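Fructosyl amine:oxygen oxidoreductase (Neosartorya fumigata, PDB 4WCT) probably catalyses the FAD-dependent oxidative deglycation of fructosyl amines (Amadori products), using molecular oxygen as the electron acceptor. Local coordinates at residues N71-H76 and K283-E288; F117-H122 and V277-A282; A256-H261 and A355-D360. All blocks are in the same frame, centred on the assembly; numbering follows the deposited sequence.

Contact 1: N71-H76 and K283-E288; sequences NKIMEH and KGFFME. With FAD (flavin-adenine dinucleotide), chain C.
Ile73 lays its CD1 methyl over one face of the Phe285 ring, 4.0 Å from the ring centroid and 3° off the normal, a CH-pi contact made almost exactly over the centre. A second flat group, the flavin, has the Lys72 chain across one face, with NZ 3.5 Å from FAD C5X; that ammonium is also salt-bridged to Asp69. Along the pyrimidine edge of the flavin the backbone of Ile73 makes a two-point grip: Ile73 N donates to FAD O4 (2.8 Å), and FAD N3 donates nearly straight to Ile73 O (3.0 Å). The gripping strand 72-75 is an outer strand of a three-stranded antiparallel sheet, and strand 284-287 of the large mixed sheet crosses it at 96°. Met287 spans the crossing, with SD against Lys72 O. A bend at its last torsion (chi3 -77°) brings Met287 CE within 3.8 Å of Ile73 CG1. The same methyl, Met287 CE, is 3.6 Å from Asn71 OD1. Met287 CB sits 3.6 Å from Asn71 CG as the two side chains slide past each other in opposite directions. Asn71 ND2 donates to two waters, and both bridge to Glu288 O, water 2 donating to Glu288 O at 2.6 Å.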
loop_
_atom_site.group_PDB
_atom_site.type_symbol
_atom_site.label_atom_id
_atom_site.label_comp_id
_atom_site.label_asym_id
_atom_site.label_seq_id
_atom_site.Cartn_x
_atom_site.Cartn_y
_atom_site.Cartn_z
ATOM N N ASN A 71 -2.867 2.197 -10.584
ATOM C CA ASN A 71 -3.730 1.134 -10.141
ATOM C C ASN A 71 -3.156 0.419 -8.938
ATOM O O ASN A 71 -1.930 0.439 -8.729
ATOM C CB ASN A 71 -4.041 0.156 -11.266
ATOM C CG ASN A 71 -2.859 -0.109 -12.160
ATOM O OD1 ASN A 71 -1.813 -0.538 -11.701
ATOM N ND2 ASN A 71 -3.017 0.188 -13.453
ATOM N N LYS A 72 -4.046 -0.203 -8.180
ATOM C CA LYS A 72 -3.714 -1.134 -7.096
ATOM C C LYS A 72 -4.807 -2.208 -7.078
ATOM O O LYS A 72 -5.916 -2.027 -7.610
ATOM C CB LYS A 72 -3.707 -0.425 -5.713
ATOM C CG LYS A 72 -2.733 0.729 -5.615
ATOM C CD LYS A 72 -1.291 0.260 -5.466
ATOM C CE LYS A 72 -0.426 1.380 -4.924
ATOM N NZ LYS A 72 1.019 1.113 -5.107
ATOM N N ILE A 73 -4.486 -3.321 -6.443
ATOM C CA ILE A 73 -5.411 -4.449 -6.307
ATOM C C ILE A 73 -6.334 -4.215 -5.125
ATOM O O ILE A 73 -5.884 -3.795 -4.065
ATOM C CB ILE A 73 -4.632 -5.755 -6.082
ATOM C CG1 ILE A 73 -3.638 -5.990 -7.230
ATOM C CG2 ILE A 73 -5.625 -6.896 -5.907
ATOM C CD1 ILE A 73 -2.674 -7.138 -7.010
ATOM N N MET A 74 -7.625 -4.488 -5.313
ATOM C CA MET A 74 -8.615 -4.569 -4.240
ATOM C C MET A 74 -9.145 -6.015 -4.209
ATOM O O MET A 74 -9.572 -6.556 -5.226
ATOM C CB MET A 74 -9.781 -3.595 -4.505
ATOM C CG MET A 74 -11.087 -3.859 -3.695
ATOM S SD MET A 74 -10.874 -3.613 -1.950
ATOM C CE MET A 74 -12.035 -4.761 -1.212
ATOM N N GLU A 75 -9.174 -6.606 -3.023
ATOM C CA GLU A 75 -9.768 -7.926 -2.851
ATOM C C GLU A 75 -10.354 -8.031 -1.461
ATOM O O GLU A 75 -9.711 -7.672 -0.465
ATOM C CB GLU A 75 -8.741 -9.024 -3.034
ATOM C CG GLU A 75 -9.438 -10.393 -3.055
ATOM C CD GLU A 75 -8.511 -11.562 -2.890
ATOM O OE1 GLU A 75 -7.347 -11.353 -2.478
ATOM O OE2 GLU A 75 -8.968 -12.696 -3.185
ATOM N N HIS A 76 -11.541 -8.607 -1.392
ATOM C CA HIS A 76 -12.169 -8.959 -0.146
ATOM C C HIS A 76 -12.560 -10.452 -0.182
ATOM O O HIS A 76 -13.241 -10.902 -1.107
ATOM C CB HIS A 76 -13.436 -8.128 0.061
ATOM C CG HIS A 76 -14.244 -8.585 1.231
ATOM N ND1 HIS A 76 -13.708 -8.679 2.498
ATOM C CD2 HIS A 76 -15.475 -9.138 1.300
ATOM C CE1 HIS A 76 -14.596 -9.227 3.310
ATOM N NE2 HIS A 76 -15.693 -9.478 2.616
ATOM N N LYS A 283 6.144 -14.277 -9.252
ATOM C CA LYS A 283 6.607 -13.635 -10.486
ATOM C C LYS A 283 6.150 -12.190 -10.601
ATOM O O LYS A 283 6.960 -11.291 -10.811
ATOM C CB LYS A 283 6.219 -14.397 -11.741
ATOM C CG LYS A 283 7.007 -15.692 -11.898
ATOM C CD LYS A 283 6.915 -16.198 -13.336
ATOM C CE LYS A 283 7.672 -17.501 -13.510
ATOM N NZ LYS A 283 9.099 -17.222 -13.696
ATOM N N GLY A 284 4.874 -11.951 -10.412
ATOM C CA GLY A 284 4.400 -10.554 -10.444
ATOM C C GLY A 284 2.935 -10.439 -10.786
ATOM O O GLY A 284 2.219 -11.435 -10.860
ATOM N N PHE A 285 2.542 -9.227 -11.147
ATOM C CA PHE A 285 1.198 -8.983 -11.604
ATOM C C PHE A 285 1.162 -7.855 -12.610
ATOM O O PHE A 285 2.073 -7.045 -12.678
ATOM C CB PHE A 285 0.232 -8.722 -10.440
ATOM C CG PHE A 285 0.617 -7.568 -9.538
ATOM C CD1 PHE A 285 1.256 -7.821 -8.329
ATOM C CD2 PHE A 285 0.217 -6.281 -9.821
ATOM C CE1 PHE A 285 1.563 -6.777 -7.453
ATOM C CE2 PHE A 285 0.537 -5.238 -8.958
ATOM C CZ PHE A 285 1.188 -5.494 -7.763
ATOM N N PHE A 286 0.061 -7.770 -13.352
ATOM C CA PHE A 286 -0.173 -6.593 -14.194
ATOM C C PHE A 286 -1.601 -6.172 -14.119
ATOM O O PHE A 286 -2.467 -6.979 -13.763
ATOM C CB PHE A 286 0.234 -6.816 -15.656
ATOM C CG PHE A 286 -0.855 -7.400 -16.529
ATOM C CD1 PHE A 286 -1.624 -6.574 -17.337
ATOM C CD2 PHE A 286 -1.033 -8.746 -16.613
ATOM C CE1 PHE A 286 -2.564 -7.115 -18.199
ATOM C CE2 PHE A 286 -1.989 -9.303 -17.447
ATOM C CZ PHE A 286 -2.784 -8.479 -18.211
ATOM N N MET A 287 -1.832 -4.887 -14.410
ATOM C CA MET A 287 -3.193 -4.371 -14.469
ATOM C C MET A 287 -3.453 -3.674 -15.793
ATOM O O MET A 287 -2.553 -3.341 -16.545
ATOM C CB MET A 287 -3.557 -3.473 -13.271
ATOM C CG MET A 287 -4.049 -4.285 -12.068
ATOM S SD MET A 287 -4.141 -3.574 -10.414
ATOM C CE MET A 287 -2.426 -3.609 -9.906
ATOM N N GLU A 288 -4.726 -3.521 -16.106
ATOM C CA GLU A 288 -5.047 -3.058 -17.428
ATOM C C GLU A 288 -4.511 -1.642 -17.682
ATOM O O GLU A 288 -4.377 -0.815 -16.773
ATOM C CB GLU A 288 -6.533 -3.188 -17.725
ATOM C CG GLU A 288 -7.414 -2.171 -17.054
ATOM C CD GLU A 288 -8.888 -2.437 -17.311
ATOM O OE1 GLU A 288 -9.477 -1.736 -18.137
ATOM O OE2 GLU A 288 -9.442 -3.375 -16.691
HETATM P PA FAD C . 1.552 6.676 1.539
HETATM O O1A FAD C . 0.396 6.500 0.597
HETATM O O2A FAD C . 2.948 6.361 1.102
HETATM O O5B FAD C . 1.484 8.165 2.037
HETATM C C5B FAD C . 2.470 8.655 2.957
HETATM C C4B FAD C . 2.499 10.175 2.841
HETATM O O4B FAD C . 3.327 10.721 3.920
HETATM C C3B FAD C . 3.077 10.693 1.528
HETATM O O3B FAD C . 2.175 11.581 0.849
HETATM C C2B FAD C . 4.355 11.421 1.956
HETATM O O2B FAD C . 4.757 12.501 1.117
HETATM C C1B FAD C . 4.022 11.825 3.394
HETATM N N9A FAD C . 5.242 12.056 4.199
HETATM C C8A FAD C . 6.408 11.387 4.143
HETATM N N7A FAD C . 7.310 11.934 4.990
HETATM C C5A FAD C . 6.651 12.919 5.653
HETATM C C6A FAD C . 7.031 13.928 6.633
HETATM N N6A FAD C . 8.275 13.957 7.141
HETATM N N1A FAD C . 6.090 14.834 6.977
HETATM C C2A FAD C . 4.836 14.821 6.507
HETATM N N3A FAD C . 4.436 13.943 5.572
HETATM C C4A FAD C . 5.305 13.002 5.129
HETATM N N1 FAD C . -1.807 -2.063 -1.412
HETATM C C2 FAD C . -2.999 -2.630 -1.813
HETATM O O2 FAD C . -3.960 -2.521 -1.054
HETATM N N3 FAD C . -3.143 -3.172 -3.025
HETATM C C4 FAD C . -2.099 -3.328 -3.866
HETATM O O4 FAD C . -2.185 -3.848 -5.013
HETATM C C4X FAD C . -0.806 -2.780 -3.497
HETATM N N5 FAD C . 0.266 -2.896 -4.326
HETATM C C5X FAD C . 1.384 -2.155 -4.050
HETATM C C6 FAD C . 2.417 -2.050 -4.976
HETATM C C7 FAD C . 3.582 -1.386 -4.639
HETATM C C7M FAD C . 4.641 -1.227 -5.670
HETATM C C8 FAD C . 3.689 -0.738 -3.326
HETATM C C8M FAD C . 4.894 0.029 -2.921
HETATM C C9 FAD C . 2.636 -0.746 -2.446
HETATM C C9A FAD C . 1.503 -1.478 -2.735
HETATM N N10 FAD C . 0.466 -1.569 -1.803
HETATM C C10 FAD C . -0.742 -2.139 -2.210
HETATM C "C1'" FAD C . 0.501 -1.010 -0.459
HETATM C "C2'" FAD C . -0.133 0.370 -0.372
HETATM O "O2'" FAD C . 0.398 1.139 -1.442
HETATM C "C3'" FAD C . 0.231 0.989 0.984
HETATM O "O3'" FAD C . -0.004 0.040 2.035
HETATM C "C4'" FAD C . -0.552 2.278 1.248
HETATM O "O4'" FAD C . -0.555 3.084 0.071
HETATM C "C5'" FAD C . 0.152 3.030 2.371
HETATM O "O5'" FAD C . -0.593 4.211 2.663
HETATM P P FAD C . 0.035 5.317 3.645
HETATM O O1P FAD C . -0.947 6.464 3.725
HETATM O O2P FAD C . 0.484 4.592 4.890
HETATM O O3P FAD C . 1.344 5.804 2.853
HETATM O O HOH W 1 -1.677 -0.325 -15.953
HETATM O O HOH W 2 -5.567 0.398 -14.829
#

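Contact 2: F117-H122 and V277-A282; sequences FIISGH and VLFNIA
Val277 meets Phe117 at the start of a parallel strand pair, 117-121 beside 277-280, inside the large mixed sheet of the protein; the two strands run 19° apart in strict one-to-one register from Phe117-Val277 to Ser120-Asn280. The Val277 CB atom lies at the edge of the Phe117 ring, 3.8 Å from Phe117 CD1, on the face where both side chains also touch Ile73, and Val277 O accepts from Ile118 N. Leu278 points to the other face, where its CD1 packs 3.7 Å from Ile118 CG2 and Phe151 of helix 148-152 adjoins both. Phe279 returns to the face of Phe117 and Val277 and lies side by side with Phe117, CD2 being 3.8 Å from Phe117 CZ, while its backbone N donates to Ile118 O. Its carbonyl is shared: Phe279 O takes a 2.8 Å hydrogen bond from Ser120 OG, which approaches from 40° above the carbonyl plane, and a weak one from Ser120 N. The hydroxyl reaches that oxygen because OG sits between the backbone N and the carbonyl carbon. Asn280 ND2 donates almost straight to His122 ND1 at 3.1 Å, with amide and imidazole planes 43° apart. Asn280 OD1 accepts from Ala282 N at 2.8 Å, in the carbonyl plane, closing an Asx turn as the strand ends. Both ends of the amide are thus engaged, which fixes its rotation. Ile281 N donates to Ser120 O, and Ile281 CG2 packs against Ile119 CG1 at 3.8 Å, with Ile130 of helix 124-135 against both. Ala282 finishes the segment with its CB at the edge of the imidazole, 4.0 Å from His122 CE1.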
loop_
_atom_site.group_PDB
_atom_site.type_symbol
_atom_site.label_atom_id
_atom_site.label_comp_id
_atom_site.label_asym_id
_atom_site.label_seq_id
_atom_site.Cartn_x
_atom_site.Cartn_y
_atom_site.Cartn_z
ATOM N N PHE A 117 -9.944 -11.185 -9.891
ATOM C CA PHE A 117 -8.564 -11.328 -9.412
ATOM C C PHE A 117 -8.151 -12.772 -9.561
ATOM O O PHE A 117 -8.891 -13.684 -9.160
ATOM C CB PHE A 117 -8.504 -10.902 -7.936
ATOM C CG PHE A 117 -7.192 -11.164 -7.238
ATOM C CD1 PHE A 117 -6.043 -10.477 -7.579
ATOM C CD2 PHE A 117 -7.105 -12.139 -6.254
ATOM C CE1 PHE A 117 -4.857 -10.658 -6.864
ATOM C CE2 PHE A 117 -5.926 -12.331 -5.551
ATOM C CZ PHE A 117 -4.803 -11.577 -5.855
ATOM N N ILE A 118 -7.002 -12.989 -10.203
ATOM C CA ILE A 118 -6.473 -14.331 -10.407
ATOM C C ILE A 118 -5.220 -14.454 -9.541
ATOM O O ILE A 118 -4.298 -13.625 -9.646
ATOM C CB ILE A 118 -6.070 -14.576 -11.887
ATOM C CG1 ILE A 118 -7.271 -14.474 -12.823
ATOM C CG2 ILE A 118 -5.383 -15.920 -12.043
ATOM C CD1 ILE A 118 -6.863 -14.291 -14.278
ATOM N N ILE A 119 -5.186 -15.483 -8.689
ATOM C CA ILE A 119 -3.989 -15.814 -7.936
ATOM C C ILE A 119 -3.416 -17.147 -8.376
ATOM O O ILE A 119 -4.154 -18.091 -8.606
ATOM C CB ILE A 119 -4.272 -15.806 -6.419
ATOM C CG1 ILE A 119 -2.984 -15.969 -5.624
ATOM C CG2 ILE A 119 -5.310 -16.837 -6.051
ATOM C CD1 ILE A 119 -3.119 -15.604 -4.168
ATOM N N SER A 120 -2.113 -17.172 -8.629
ATOM C CA SER A 120 -1.496 -18.314 -9.298
ATOM C C SER A 120 -0.041 -18.518 -8.837
ATOM O O SER A 120 0.589 -17.612 -8.260
ATOM C CB SER A 120 -1.537 -18.119 -10.808
ATOM O OG SER A 120 -0.814 -16.936 -11.179
ATOM N N GLY A 121 0.493 -19.686 -9.160
ATOM C CA GLY A 121 1.916 -19.978 -8.993
ATOM C C GLY A 121 2.338 -21.004 -10.008
ATOM O O GLY A 121 1.479 -21.572 -10.698
ATOM N N HIS A 122 3.643 -21.247 -10.142
ATOM C CA HIS A 122 4.147 -22.082 -11.240
ATOM C C HIS A 122 4.991 -23.289 -10.773
ATOM O O HIS A 122 5.629 -23.927 -11.587
ATOM C CB HIS A 122 4.902 -21.242 -12.283
ATOM C CG HIS A 122 6.100 -20.549 -11.727
ATOM N ND1 HIS A 122 5.986 -19.470 -10.886
ATOM C CD2 HIS A 122 7.413 -20.903 -11.707
ATOM C CE1 HIS A 122 7.160 -19.199 -10.351
ATOM N NE2 HIS A 122 8.057 -20.003 -10.893
ATOM N N VAL A 277 -7.291 -8.767 -12.472
ATOM C CA VAL A 277 -5.875 -8.703 -12.087
ATOM C C VAL A 277 -5.289 -10.090 -12.268
ATOM O O VAL A 277 -5.896 -11.061 -11.832
ATOM C CB VAL A 277 -5.750 -8.258 -10.623
ATOM C CG1 VAL A 277 -4.296 -8.252 -10.157
ATOM C CG2 VAL A 277 -6.382 -6.874 -10.438
ATOM N N LEU A 278 -4.115 -10.193 -12.898
ATOM C CA LEU A 278 -3.424 -11.470 -12.954
ATOM C C LEU A 278 -2.180 -11.406 -12.075
ATOM O O LEU A 278 -1.265 -10.634 -12.380
ATOM C CB LEU A 278 -3.018 -11.777 -14.384
ATOM C CG LEU A 278 -2.130 -12.999 -14.599
ATOM C CD1 LEU A 278 -2.864 -14.305 -14.281
ATOM C CD2 LEU A 278 -1.648 -13.029 -16.034
ATOM N N PHE A 279 -2.114 -12.279 -11.070
ATOM C CA PHE A 279 -1.040 -12.294 -10.073
ATOM C C PHE A 279 -0.466 -13.704 -9.937
ATOM O O PHE A 279 -1.194 -14.633 -9.644
ATOM C CB PHE A 279 -1.624 -11.825 -8.737
ATOM C CG PHE A 279 -0.644 -11.826 -7.586
ATOM C CD1 PHE A 279 0.684 -11.470 -7.761
ATOM C CD2 PHE A 279 -1.100 -12.093 -6.319
ATOM C CE1 PHE A 279 1.538 -11.318 -6.661
ATOM C CE2 PHE A 279 -0.258 -11.966 -5.210
ATOM C CZ PHE A 279 1.048 -11.546 -5.384
ATOM N N ASN A 280 0.832 -13.843 -10.167
ATOM C CA ASN A 280 1.593 -15.018 -9.786
ATOM C C ASN A 280 2.478 -14.646 -8.599
ATOM O O ASN A 280 3.290 -13.699 -8.678
ATOM C CB ASN A 280 2.434 -15.514 -10.973
ATOM C CG ASN A 280 3.353 -16.657 -10.606
ATOM O OD1 ASN A 280 3.926 -16.680 -9.523
ATOM N ND2 ASN A 280 3.618 -17.527 -11.552
ATOM N N ILE A 281 2.248 -15.316 -7.479
ATOM C CA ILE A 281 2.832 -14.906 -6.197
ATOM C C ILE A 281 4.354 -14.975 -6.160
ATOM O O ILE A 281 4.965 -14.464 -5.226
ATOM C CB ILE A 281 2.259 -15.720 -5.020
ATOM C CG1 ILE A 281 2.681 -17.188 -5.128
ATOM C CG2 ILE A 281 0.753 -15.539 -4.943
ATOM C CD1 ILE A 281 2.375 -17.964 -3.854
ATOM N N ALA A 282 4.986 -15.575 -7.157
ATOM C CA ALA A 282 6.443 -15.588 -7.211
ATOM C C ALA A 282 6.981 -15.004 -8.494
ATOM O O ALA A 282 8.151 -15.209 -8.807
ATOM C CB ALA A 282 6.990 -16.994 -6.993
#

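Contact 3: A256-H261 and A355-D360; sequences AWTLCH and ARICWD. With FAD (flavin-adenine dinucleotide), chain C.
The indole of Trp359 receives Ala256 CB on one face: the methyl stands 3.6 Å from the centroid of the six-membered ring, 9° off its normal, and makes a CH-pi contact within a non-hydrogen-bonded pair of two antiparallel strands. These strands, 253-263 and 352-362, are neighbours in the large mixed sheet, and on the same face Thr258 meets Ile357, and Cys260 CB meets Ala355 CB at 3.8 Å. Between them, Trp257 with Cys358 and Leu259 with Arg356 form the hydrogen-bonded pairs, each closed by two backbone bonds. On the opposite face the Leu259 isobutyl group crosses the aliphatic part of Arg356, Leu259 CD2 lying 4.0 Å from Arg356 CG. Arg356 then runs extended from CG to NE, and its guanidinium, with Cys358 CB 3.8 Å above its plane near the rim, donates through NH2 to Ala65 O and Asn68 O. Farther along this face comes the flavin. Trp257, stacked on His302, turns its ring edge to the FAD C8M methyl, and its CB is 3.8 Å from FAD C7M. Cys358 SG stands 2.2 Å from FAD C8M, too short for a non-bonded contact; it is consistent with a thioether to the flavin 8-methyl group, as in the sarcosine oxidase family, though the separation exceeds a normal C-S bond. SG stands anti to the backbone N (chi1 168°), which sets it toward the 8-methyl edge of the flavin. At the polar edge Asp360 holds the ribityl chain: OD2, which also accepts from Gly387 N, takes a hydrogen bond from FAD O3' at 2.6 Å.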
loop_
_atom_site.group_PDB
_atom_site.type_symbol
_atom_site.label_atom_id
_atom_site.label_comp_id
_atom_site.label_asym_id
_atom_site.label_seq_id
_atom_site.Cartn_x
_atom_site.Cartn_y
_atom_site.Cartn_z
ATOM N N ALA A 256 10.675 -1.528 -0.009
ATOM C CA ALA A 256 10.315 -1.065 -1.352
ATOM C C ALA A 256 10.010 -2.183 -2.320
ATOM O O ALA A 256 10.695 -3.212 -2.353
ATOM C CB ALA A 256 11.398 -0.189 -1.920
ATOM N N TRP A 257 9.001 -1.932 -3.158
ATOM C CA TRP A 257 8.746 -2.723 -4.324
ATOM C C TRP A 257 8.850 -1.909 -5.595
ATOM O O TRP A 257 9.200 -0.727 -5.551
ATOM C CB TRP A 257 7.371 -3.344 -4.149
ATOM C CG TRP A 257 7.443 -4.437 -3.140
ATOM C CD1 TRP A 257 7.764 -5.752 -3.381
ATOM C CD2 TRP A 257 7.331 -4.302 -1.724
ATOM N NE1 TRP A 257 7.863 -6.439 -2.196
ATOM C CE2 TRP A 257 7.598 -5.579 -1.156
ATOM C CE3 TRP A 257 6.936 -3.264 -0.880
ATOM C CZ2 TRP A 257 7.585 -5.798 0.233
ATOM C CZ3 TRP A 257 6.971 -3.474 0.505
ATOM C CH2 TRP A 257 7.299 -4.735 1.044
ATOM N N THR A 258 8.791 -2.605 -6.725
ATOM C CA THR A 258 9.238 -2.075 -7.995
ATOM C C THR A 258 8.118 -2.197 -9.034
ATOM O O THR A 258 7.363 -3.184 -9.047
ATOM C CB THR A 258 10.479 -2.863 -8.488
ATOM O OG1 THR A 258 10.292 -4.259 -8.195
ATOM C CG2 THR A 258 11.715 -2.363 -7.766
ATOM N N LEU A 259 7.960 -1.169 -9.855
ATOM C CA LEU A 259 6.912 -1.139 -10.861
ATOM C C LEU A 259 7.444 -0.512 -12.126
ATOM O O LEU A 259 8.313 0.341 -12.087
ATOM C CB LEU A 259 5.678 -0.397 -10.358
ATOM C CG LEU A 259 5.776 1.117 -10.167
ATOM C CD1 LEU A 259 5.465 1.904 -11.434
ATOM C CD2 LEU A 259 4.834 1.576 -9.056
ATOM N N CYS A 260 6.920 -0.944 -13.259
ATOM C CA CYS A 260 7.295 -0.333 -14.522
ATOM C C CYS A 260 6.083 -0.320 -15.429
ATOM O O CYS A 260 5.121 -1.050 -15.205
ATOM C CB CYS A 260 8.492 -1.038 -15.176
ATOM S SG CYS A 260 8.295 -2.782 -15.600
ATOM N N HIS A 261 6.135 0.535 -16.440
ATOM C CA HIS A 261 5.041 0.755 -17.360
ATOM C C HIS A 261 5.523 0.502 -18.771
ATOM O O HIS A 261 6.641 0.876 -19.106
ATOM C CB HIS A 261 4.546 2.197 -17.335
ATOM C CG HIS A 261 3.846 2.629 -16.081
ATOM N ND1 HIS A 261 3.202 3.845 -15.999
ATOM C CD2 HIS A 261 3.757 2.077 -14.846
ATOM C CE1 HIS A 261 2.774 4.033 -14.766
ATOM N NE2 HIS A 261 3.028 2.940 -14.073
ATOM N N ALA A 355 9.275 3.887 -14.754
ATOM C CA ALA A 355 9.479 2.915 -13.701
ATOM C C ALA A 355 9.811 3.647 -12.401
ATOM O O ALA A 355 10.364 4.760 -12.432
ATOM C CB ALA A 355 10.604 1.947 -14.065
ATOM N N ARG A 356 9.445 3.058 -11.266
ATOM C CA ARG A 356 9.840 3.625 -9.995
ATOM C C ARG A 356 9.914 2.576 -8.901
ATOM O O ARG A 356 9.202 1.535 -8.928
ATOM C CB ARG A 356 8.933 4.796 -9.567
ATOM C CG ARG A 356 7.612 4.459 -8.912
ATOM C CD ARG A 356 6.881 5.735 -8.568
ATOM N NE ARG A 356 5.622 5.546 -7.830
ATOM C CZ ARG A 356 5.491 5.627 -6.501
ATOM N NH1 ARG A 356 6.529 5.697 -5.683
ATOM N NH2 ARG A 356 4.285 5.664 -5.988
ATOM N N ILE A 357 10.633 2.942 -7.845
ATOM C CA ILE A 357 10.505 2.261 -6.584
ATOM C C ILE A 357 9.391 2.909 -5.750
ATOM O O ILE A 357 9.098 4.088 -5.903
ATOM C CB ILE A 357 11.824 2.170 -5.824
ATOM C CG1 ILE A 357 12.343 3.537 -5.379
ATOM C CG2 ILE A 357 12.844 1.417 -6.694
ATOM C CD1 ILE A 357 13.640 3.476 -4.597
ATOM N N CYS A 358 8.784 2.108 -4.884
ATOM C CA CYS A 358 7.587 2.511 -4.148
ATOM C C CYS A 358 7.746 1.936 -2.739
ATOM O O CYS A 358 7.978 0.727 -2.589
ATOM C CB CYS A 358 6.381 1.911 -4.887
ATOM S SG CYS A 358 4.785 1.938 -4.064
ATOM N N TRP A 359 7.555 2.759 -1.709
ATOM C CA TRP A 359 7.846 2.363 -0.351
ATOM C C TRP A 359 6.586 2.174 0.470
ATOM O O TRP A 359 5.703 3.048 0.481
ATOM C CB TRP A 359 8.706 3.432 0.334
ATOM C CG TRP A 359 10.104 3.461 -0.236
ATOM C CD1 TRP A 359 10.557 4.197 -1.293
ATOM C CD2 TRP A 359 11.232 2.719 0.251
ATOM N NE1 TRP A 359 11.885 3.968 -1.488
ATOM C CE2 TRP A 359 12.348 3.093 -0.542
ATOM C CE3 TRP A 359 11.427 1.870 1.325
ATOM C CZ2 TRP A 359 13.630 2.563 -0.337
ATOM C CZ3 TRP A 359 12.701 1.333 1.523
ATOM C CH2 TRP A 359 13.774 1.664 0.689
ATOM N N ASP A 360 6.586 1.115 1.256
ATOM C CA ASP A 360 5.596 0.932 2.333
ATOM C C ASP A 360 6.370 0.564 3.600
ATOM O O ASP A 360 7.612 0.598 3.616
ATOM C CB ASP A 360 4.644 -0.182 1.961
ATOM C CG ASP A 360 3.258 -0.076 2.639
ATOM O OD1 ASP A 360 3.065 0.691 3.625
ATOM O OD2 ASP A 360 2.379 -0.940 2.303
HETATM P PA FAD C . 1.552 6.676 1.539
HETATM O O1A FAD C . 0.396 6.500 0.597
HETATM O O2A FAD C . 2.948 6.361 1.102
HETATM O O5B FAD C . 1.484 8.165 2.037
HETATM C C5B FAD C . 2.470 8.655 2.957
HETATM C C4B FAD C . 2.499 10.175 2.841
HETATM O O4B FAD C . 3.327 10.721 3.920
HETATM C C3B FAD C . 3.077 10.693 1.528
HETATM O O3B FAD C . 2.175 11.581 0.849
HETATM C C2B FAD C . 4.355 11.421 1.956
HETATM O O2B FAD C . 4.757 12.501 1.117
HETATM C C1B FAD C . 4.022 11.825 3.394
HETATM N N9A FAD C . 5.242 12.056 4.199
HETATM C C8A FAD C . 6.408 11.387 4.143
HETATM N N7A FAD C . 7.310 11.934 4.990
HETATM C C5A FAD C . 6.651 12.919 5.653
HETATM C C6A FAD C . 7.031 13.928 6.633
HETATM N N6A FAD C . 8.275 13.957 7.141
HETATM N N1A FAD C . 6.090 14.834 6.977
HETATM C C2A FAD C . 4.836 14.821 6.507
HETATM N N3A FAD C . 4.436 13.943 5.572
HETATM C C4A FAD C . 5.305 13.002 5.129
HETATM N N1 FAD C . -1.807 -2.063 -1.412
HETATM C C2 FAD C . -2.999 -2.630 -1.813
HETATM O O2 FAD C . -3.960 -2.521 -1.054
HETATM N N3 FAD C . -3.143 -3.172 -3.025
HETATM C C4 FAD C . -2.099 -3.328 -3.866
HETATM O O4 FAD C . -2.185 -3.848 -5.013
HETATM C C4X FAD C . -0.806 -2.780 -3.497
HETATM N N5 FAD C . 0.266 -2.896 -4.326
HETATM C C5X FAD C . 1.384 -2.155 -4.050
HETATM C C6 FAD C . 2.417 -2.050 -4.976
HETATM C C7 FAD C . 3.582 -1.386 -4.639
HETATM C C7M FAD C . 4.641 -1.227 -5.670
HETATM C C8 FAD C . 3.689 -0.738 -3.326
HETATM C C8M FAD C . 4.894 0.029 -2.921
HETATM C C9 FAD C . 2.636 -0.746 -2.446
HETATM C C9A FAD C . 1.503 -1.478 -2.735
HETATM N N10 FAD C . 0.466 -1.569 -1.803
HETATM C C10 FAD C . -0.742 -2.139 -2.210
HETATM C "C1'" FAD C . 0.501 -1.010 -0.459
HETATM C "C2'" FAD C . -0.133 0.370 -0.372
HETATM O "O2'" FAD C . 0.398 1.139 -1.442
HETATM C "C3'" FAD C . 0.231 0.989 0.984
HETATM O "O3'" FAD C . -0.004 0.040 2.035
HETATM C "C4'" FAD C . -0.552 2.278 1.248
HETATM O "O4'" FAD C . -0.555 3.084 0.071
HETATM C "C5'" FAD C . 0.152 3.030 2.371
HETATM O "O5'" FAD C . -0.593 4.211 2.663
HETATM P P FAD C . 0.035 5.317 3.645
HETATM O O1P FAD C . -0.947 6.464 3.725
HETATM O O2P FAD C . 0.484 4.592 4.890
HETATM O O3P FAD C . 1.344 5.804 2.853
#

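How the contacts relate
Along the chain contact 2 nests within the loop closed by contact 1, while contact 3 crosses both. All three reach the large mixed sheet: strands 277-280 and 284-287 are successive antiparallel neighbours, with a classic beta bulge at Lys283 and Gly284, and strand 295-310 links 284-287 to 253-263. Centres of contacts 1 and 2 lie about 9 Å apart, of 1 and 3 about 13 Å, and of 2 and 3 about 18 Å. Contact 1 holds the flavin's pyrimidine edge and covers part of one face; contact 3 lies at the dimethylbenzene end and ribityl chain. Contact 2 is farther off, the Val277 side chain about 7 Å from FAD. The sheet and the crossing strand 72-75 thus bind the flavin from both ends.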